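Local structure of putative cytoplasmic protein (Salmonella typhimurium LT2, 2Q02) at residues F184-L198 against R232-P246. The protein binds zinc inside a xylose isomerase-like TIM barrel and may act as an isomerase, although its substrate and exact reaction are not known. Residues are numbered along the deposited sequence; the frame is centred on the assembly and turned at random.
Sequences FASRIDISAIGLVHL and RLENMGYRGIYAFEP. With ZN (zinc ion), chain E.
At the C-terminal ends of two neighbouring barrel strands, 193-198 and 242-244, His197 and Glu245 meet at a zinc ion. His197 ND1 and Glu245 OE1 each lie 2.1 Å from the metal, and Glu139 and Asp170 complete the protein's share of the site. The imidazole suits its place because ND1 can bind zinc while NE2, on the far side of the ring, hydrogen-bonds Glu37. Glu245 is long enough to reach in from just beyond its strand: its CB lies over one face of the imidazole, and an anti first torsion (chi1 -174°) with an extended chain carries the carboxylate on to the zinc, where OE2 forms a salt bridge with Arg39.

Behind the site runs a parallel ladder. Ala243 N donates to Val196 O (2.9 Å), Leu198 N to Ala243 O, and Glu245 N to Leu198 O in a nearly straight bond of 2.7 Å. These are the seventh and eighth strands of the TIM barrel. His197 and Ala243 share the sheet face that bears the metal, Ala243 being small enough to sit beside the imidazole; Val196, Leu198, Tyr242 and Phe244 occupy the other, toward the outer helices. There Leu198 packs its apolar CD1 on Tyr242 CB and Phe244 CE1.

The Tyr238 ring lies against Val196, whose CG2 is 3.6 Å from Tyr238 CZ, with Ile193 O in plane at its edge. Its hydroxyl donates to Ile241 O, which also accepts from Val196 N, so two donors hold this carbonyl where the ladder begins. Farther out, forked Ile190 serves three partners: CG1 and CD1 meet selenomethionine Met236 CE and Leu233 CD2, while CG2 packs on Tyr238 CB. The CD2 side of the Phe184 ring lies over the centre of the Arg232 guanidinium, the planes 28° apart and Phe184 CD2 3.5 Å from Arg232 CZ, while Glu181 pairs with the charge.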
loop_
_atom_site.group_PDB
_atom_site.type_symbol
_atom_site.label_atom_id
_atom_site.label_comp_id
_atom_site.label_asym_id
_atom_site.label_seq_id
_atom_site.Cartn_x
_atom_site.Cartn_y
_atom_site.Cartn_z
ATOM N N PHE A 184 13.482 2.854 -14.853
ATOM C CA PHE A 184 13.327 3.179 -13.420
ATOM C C PHE A 184 14.333 4.169 -12.813
ATOM O O PHE A 184 13.960 5.246 -12.336
ATOM C CB PHE A 184 13.284 1.906 -12.557
ATOM C CG PHE A 184 12.706 2.137 -11.175
ATOM C CD1 PHE A 184 11.323 2.111 -10.968
ATOM C CD2 PHE A 184 13.538 2.415 -10.087
ATOM C CE1 PHE A 184 10.784 2.332 -9.694
ATOM C CE2 PHE A 184 13.007 2.650 -8.812
ATOM C CZ PHE A 184 11.632 2.599 -8.614
ATOM N N ALA A 185 15.604 3.800 -12.802
ATOM C CA ALA A 185 16.585 4.576 -12.057
ATOM C C ALA A 185 16.694 6.015 -12.578
ATOM O O ALA A 185 16.891 6.957 -11.802
ATOM C CB ALA A 185 17.935 3.879 -12.091
ATOM N N SER A 186 16.551 6.181 -13.890
ATOM C CA SER A 186 16.735 7.501 -14.517
ATOM C C SER A 186 15.461 8.350 -14.533
ATOM O O SER A 186 15.532 9.574 -14.534
ATOM C CB SER A 186 17.284 7.344 -15.945
ATOM O OG SER A 186 16.567 6.365 -16.687
ATOM N N ARG A 187 14.301 7.695 -14.528
ATOM C CA ARG A 187 13.037 8.363 -14.810
ATOM C C ARG A 187 12.128 8.536 -13.611
ATOM O O ARG A 187 11.217 9.361 -13.654
ATOM C CB ARG A 187 12.284 7.612 -15.906
ATOM C CG ARG A 187 13.129 7.316 -17.152
ATOM C CD ARG A 187 12.317 7.500 -18.418
ATOM N NE ARG A 187 12.102 8.929 -18.667
ATOM C CZ ARG A 187 10.994 9.473 -19.182
ATOM N NH1 ARG A 187 9.943 8.724 -19.526
ATOM N NH2 ARG A 187 10.934 10.794 -19.345
ATOM N N ILE A 188 12.357 7.773 -12.546
ATOM C CA ILE A 188 11.511 7.867 -11.351
ATOM C C ILE A 188 11.893 9.041 -10.468
ATOM O O ILE A 188 13.073 9.330 -10.265
ATOM C CB ILE A 188 11.520 6.559 -10.497
ATOM C CG1 ILE A 188 10.264 6.492 -9.617
ATOM C CG2 ILE A 188 12.803 6.436 -9.653
ATOM C CD1 ILE A 188 9.021 6.063 -10.377
ATOM N N ASP A 189 10.875 9.706 -9.936
ATOM C CA ASP A 189 11.084 10.757 -8.955
ATOM C C ASP A 189 10.830 10.225 -7.536
ATOM O O ASP A 189 9.684 9.956 -7.154
ATOM C CB ASP A 189 10.174 11.941 -9.263
ATOM C CG ASP A 189 10.750 13.234 -8.796
ATOM O OD1 ASP A 189 11.592 13.198 -7.860
ATOM O OD2 ASP A 189 10.365 14.279 -9.379
ATOM N N ILE A 190 11.914 10.059 -6.782
ATOM C CA ILE A 190 11.876 9.459 -5.442
ATOM C C ILE A 190 11.065 10.286 -4.470
ATOM O O ILE A 190 10.366 9.747 -3.600
ATOM C CB ILE A 190 13.297 9.302 -4.877
ATOM C CG1 ILE A 190 13.987 8.108 -5.541
ATOM C CG2 ILE A 190 13.312 9.186 -3.334
ATOM C CD1 ILE A 190 13.323 6.723 -5.286
ATOM N N SER A 191 11.157 11.596 -4.630
ATOM C CA SER A 191 10.443 12.522 -3.777
ATOM C C SER A 191 8.923 12.430 -3.959
ATOM O O SER A 191 8.181 12.831 -3.065
ATOM C CB SER A 191 10.925 13.957 -4.053
ATOM O OG SER A 191 10.278 14.498 -5.202
ATOM N N ALA A 192 8.474 11.924 -5.109
ATOM C CA ALA A 192 7.037 11.801 -5.434
ATOM C C ALA A 192 6.509 10.384 -5.241
ATOM O O ALA A 192 5.439 10.024 -5.786
ATOM C CB ALA A 192 6.786 12.231 -6.870
ATOM N N ILE A 193 7.276 9.589 -4.501
ATOM C CA ILE A 193 6.855 8.269 -4.048
ATOM C C ILE A 193 6.403 8.480 -2.606
ATOM O O ILE A 193 7.225 8.824 -1.739
ATOM C CB ILE A 193 8.035 7.251 -4.094
ATOM C CG1 ILE A 193 8.367 6.875 -5.533
ATOM C CG2 ILE A 193 7.709 5.970 -3.308
ATOM C CD1 ILE A 193 9.691 6.146 -5.656
ATOM N N GLY A 194 5.122 8.268 -2.334
ATOM C CA GLY A 194 4.568 8.591 -1.012
ATOM C C GLY A 194 4.598 7.460 0.001
ATOM O O GLY A 194 4.493 7.693 1.210
ATOM N N LEU A 195 4.699 6.233 -0.500
ATOM C CA LEU A 195 4.746 5.060 0.356
ATOM C C LEU A 195 5.285 3.885 -0.424
ATOM O O LEU A 195 5.206 3.869 -1.652
ATOM C CB LEU A 195 3.353 4.754 0.846
ATOM C CG LEU A 195 3.122 3.561 1.748
ATOM C CD1 LEU A 195 3.816 3.773 3.033
ATOM C CD2 LEU A 195 1.614 3.383 1.977
ATOM N N VAL A 196 5.851 2.916 0.290
ATOM C CA VAL A 196 6.311 1.672 -0.333
ATOM C C VAL A 196 5.674 0.479 0.373
ATOM O O VAL A 196 5.613 0.450 1.606
ATOM C CB VAL A 196 7.859 1.537 -0.325
ATOM C CG1 VAL A 196 8.284 0.223 -0.915
ATOM C CG2 VAL A 196 8.502 2.707 -1.097
ATOM N N HIS A 197 5.169 -0.464 -0.432
ATOM C CA HIS A 197 4.560 -1.694 0.041
ATOM C C HIS A 197 5.522 -2.854 -0.250
ATOM O O HIS A 197 5.927 -3.067 -1.409
ATOM C CB HIS A 197 3.222 -1.975 -0.659
ATOM C CG HIS A 197 2.042 -1.278 -0.054
ATOM N ND1 HIS A 197 0.780 -1.376 -0.588
ATOM C CD2 HIS A 197 1.930 -0.459 1.020
ATOM C CE1 HIS A 197 -0.064 -0.660 0.135
ATOM N NE2 HIS A 197 0.609 -0.090 1.116
ATOM N N LEU A 198 5.877 -3.592 0.807
ATOM C CA LEU A 198 6.821 -4.685 0.740
ATOM C C LEU A 198 6.067 -5.982 1.033
ATOM O O LEU A 198 5.106 -6.024 1.831
ATOM C CB LEU A 198 7.956 -4.514 1.760
ATOM C CG LEU A 198 8.832 -3.250 1.771
ATOM C CD1 LEU A 198 9.795 -3.258 2.986
ATOM C CD2 LEU A 198 9.598 -3.116 0.478
ATOM N N ARG A 232 18.090 0.241 -3.358
ATOM C CA ARG A 232 18.129 1.250 -4.394
ATOM C C ARG A 232 17.426 2.536 -3.947
ATOM O O ARG A 232 17.966 3.647 -4.123
ATOM C CB ARG A 232 17.489 0.715 -5.662
ATOM C CG ARG A 232 17.468 1.738 -6.771
ATOM C CD ARG A 232 17.129 1.103 -8.095
ATOM N NE ARG A 232 15.826 0.406 -8.106
ATOM C CZ ARG A 232 15.437 -0.385 -9.106
ATOM N NH1 ARG A 232 16.253 -0.566 -10.154
ATOM N NH2 ARG A 232 14.255 -0.999 -9.069
ATOM N N LEU A 233 16.226 2.377 -3.386
ATOM C CA LEU A 233 15.445 3.501 -2.879
ATOM C C LEU A 233 16.247 4.278 -1.855
ATOM O O LEU A 233 16.295 5.518 -1.897
ATOM C CB LEU A 233 14.118 3.024 -2.276
ATOM C CG LEU A 233 13.067 2.552 -3.297
ATOM C CD1 LEU A 233 11.857 1.880 -2.647
ATOM C CD2 LEU A 233 12.615 3.705 -4.150
ATOM N N GLU A 234 16.896 3.543 -0.953
ATOM C CA GLU A 234 17.765 4.161 0.044
ATOM C C GLU A 234 18.927 4.931 -0.587
ATOM O O GLU A 234 19.260 6.042 -0.147
ATOM C CB GLU A 234 18.315 3.119 1.024
ATOM C CG GLU A 234 17.306 2.595 2.041
ATOM C CD GLU A 234 16.507 3.699 2.716
ATOM O OE1 GLU A 234 17.057 4.404 3.598
ATOM O OE2 GLU A 234 15.318 3.838 2.359
ATOM N N ASN A 235 19.537 4.335 -1.610
ATOM C CA ASN A 235 20.665 4.957 -2.288
ATOM C C ASN A 235 20.235 6.180 -3.096
ATOM O O ASN A 235 20.985 7.162 -3.172
ATOM C CB ASN A 235 21.404 3.937 -3.150
ATOM C CG ASN A 235 22.182 2.927 -2.307
ATOM O OD1 ASN A 235 22.865 3.290 -1.349
ATOM N ND2 ASN A 235 22.071 1.661 -2.657
HETATM N N MSE A 236 19.016 6.140 -3.649
HETATM C CA MSE A 236 18.458 7.272 -4.401
HETATM C C MSE A 236 17.771 8.320 -3.508
HETATM O O MSE A 236 17.232 9.313 -4.013
HETATM C CB MSE A 236 17.485 6.776 -5.450
HETATM C CG MSE A 236 18.074 5.900 -6.560
HETATM SE SE MSE A 236 16.540 5.145 -7.600
HETATM C CE MSE A 236 15.729 6.808 -8.219
ATOM N N GLY A 237 17.791 8.091 -2.194
ATOM C CA GLY A 237 17.450 9.114 -1.204
ATOM C C GLY A 237 16.076 9.003 -0.565
ATOM O O GLY A 237 15.625 9.943 0.065
ATOM N N TYR A 238 15.406 7.862 -0.704
ATOM C CA TYR A 238 14.071 7.695 -0.106
ATOM C C TYR A 238 14.159 7.647 1.415
ATOM O O TYR A 238 14.856 6.787 1.952
ATOM C CB TYR A 238 13.403 6.408 -0.604
ATOM C CG TYR A 238 11.993 6.175 -0.088
ATOM C CD1 TYR A 238 10.932 6.953 -0.527
ATOM C CD2 TYR A 238 11.714 5.144 0.800
ATOM C CE1 TYR A 238 9.608 6.719 -0.079
ATOM C CE2 TYR A 238 10.403 4.897 1.251
ATOM C CZ TYR A 238 9.357 5.689 0.814
ATOM O OH TYR A 238 8.076 5.464 1.271
ATOM N N ARG A 239 13.427 8.543 2.083
ATOM C CA ARG A 239 13.310 8.572 3.544
ATOM C C ARG A 239 11.882 8.312 4.018
ATOM O O ARG A 239 11.549 8.630 5.160
ATOM C CB ARG A 239 13.749 9.947 4.075
ATOM C CG ARG A 239 15.203 10.275 3.830
ATOM C CD ARG A 239 16.119 9.430 4.724
ATOM N NE ARG A 239 17.475 9.370 4.179
ATOM C CZ ARG A 239 17.966 8.384 3.419
ATOM N NH1 ARG A 239 17.232 7.321 3.104
ATOM N NH2 ARG A 239 19.225 8.460 2.980
ATOM N N GLY A 240 11.045 7.735 3.150
ATOM C CA GLY A 240 9.629 7.544 3.442
ATOM C C GLY A 240 9.348 6.226 4.123
ATOM O O GLY A 240 10.245 5.568 4.588
ATOM N N ILE A 241 8.088 5.837 4.161
ATOM C CA ILE A 241 7.647 4.696 4.954
ATOM C C ILE A 241 7.687 3.385 4.141
ATOM O O ILE A 241 7.324 3.343 2.948
ATOM C CB ILE A 241 6.210 4.942 5.501
ATOM C CG1 ILE A 241 6.209 6.161 6.449
ATOM C CG2 ILE A 241 5.671 3.701 6.203
ATOM C CD1 ILE A 241 4.828 6.675 6.840
ATOM N N TYR A 242 8.154 2.328 4.799
ATOM C CA TYR A 242 8.049 0.980 4.292
ATOM C C TYR A 242 6.964 0.277 5.105
ATOM O O TYR A 242 7.037 0.188 6.338
ATOM C CB TYR A 242 9.387 0.254 4.452
ATOM C CG TYR A 242 10.510 0.793 3.577
ATOM C CD1 TYR A 242 10.531 0.532 2.206
ATOM C CD2 TYR A 242 11.568 1.544 4.126
ATOM C CE1 TYR A 242 11.538 1.006 1.402
ATOM C CE2 TYR A 242 12.605 2.026 3.319
ATOM C CZ TYR A 242 12.568 1.750 1.953
ATOM O OH TYR A 242 13.559 2.194 1.120
ATOM N N ALA A 243 5.959 -0.221 4.392
ATOM C CA ALA A 243 4.803 -0.901 4.977
ATOM C C ALA A 243 4.768 -2.301 4.442
ATOM O O ALA A 243 4.867 -2.486 3.238
ATOM C CB ALA A 243 3.504 -0.184 4.604
ATOM N N PHE A 244 4.604 -3.273 5.342
ATOM C CA PHE A 244 4.550 -4.685 4.997
ATOM C C PHE A 244 3.111 -5.063 4.646
ATOM O O PHE A 244 2.205 -4.834 5.452
ATOM C CB PHE A 244 5.087 -5.543 6.156
ATOM C CG PHE A 244 6.581 -5.436 6.338
ATOM C CD1 PHE A 244 7.447 -6.039 5.436
ATOM C CD2 PHE A 244 7.122 -4.713 7.400
ATOM C CE1 PHE A 244 8.832 -5.928 5.588
ATOM C CE2 PHE A 244 8.517 -4.616 7.578
ATOM C CZ PHE A 244 9.369 -5.215 6.666
ATOM N N GLU A 245 2.914 -5.605 3.432
ATOM C CA GLU A 245 1.573 -5.900 2.889
ATOM C C GLU A 245 1.516 -7.293 2.212
ATOM O O GLU A 245 1.441 -7.408 0.996
ATOM C CB GLU A 245 1.099 -4.783 1.926
ATOM C CG GLU A 245 -0.363 -4.944 1.438
ATOM C CD GLU A 245 -0.712 -4.089 0.217
ATOM O OE1 GLU A 245 0.114 -3.975 -0.711
ATOM O OE2 GLU A 245 -1.833 -3.542 0.157
ATOM N N PRO A 246 1.565 -8.358 3.006
ATOM C CA PRO A 246 1.266 -9.674 2.468
ATOM C C PRO A 246 -0.244 -9.897 2.212
ATOM O O PRO A 246 -1.082 -9.222 2.822
ATOM C CB PRO A 246 1.779 -10.599 3.565
ATOM C CG PRO A 246 1.581 -9.839 4.789
ATOM C CD PRO A 246 1.904 -8.425 4.436
HETATM ZN ZN ZN E . 0.231 -2.548 -2.298
HETATM O O HOH W 1 6.316 7.776 3.407
#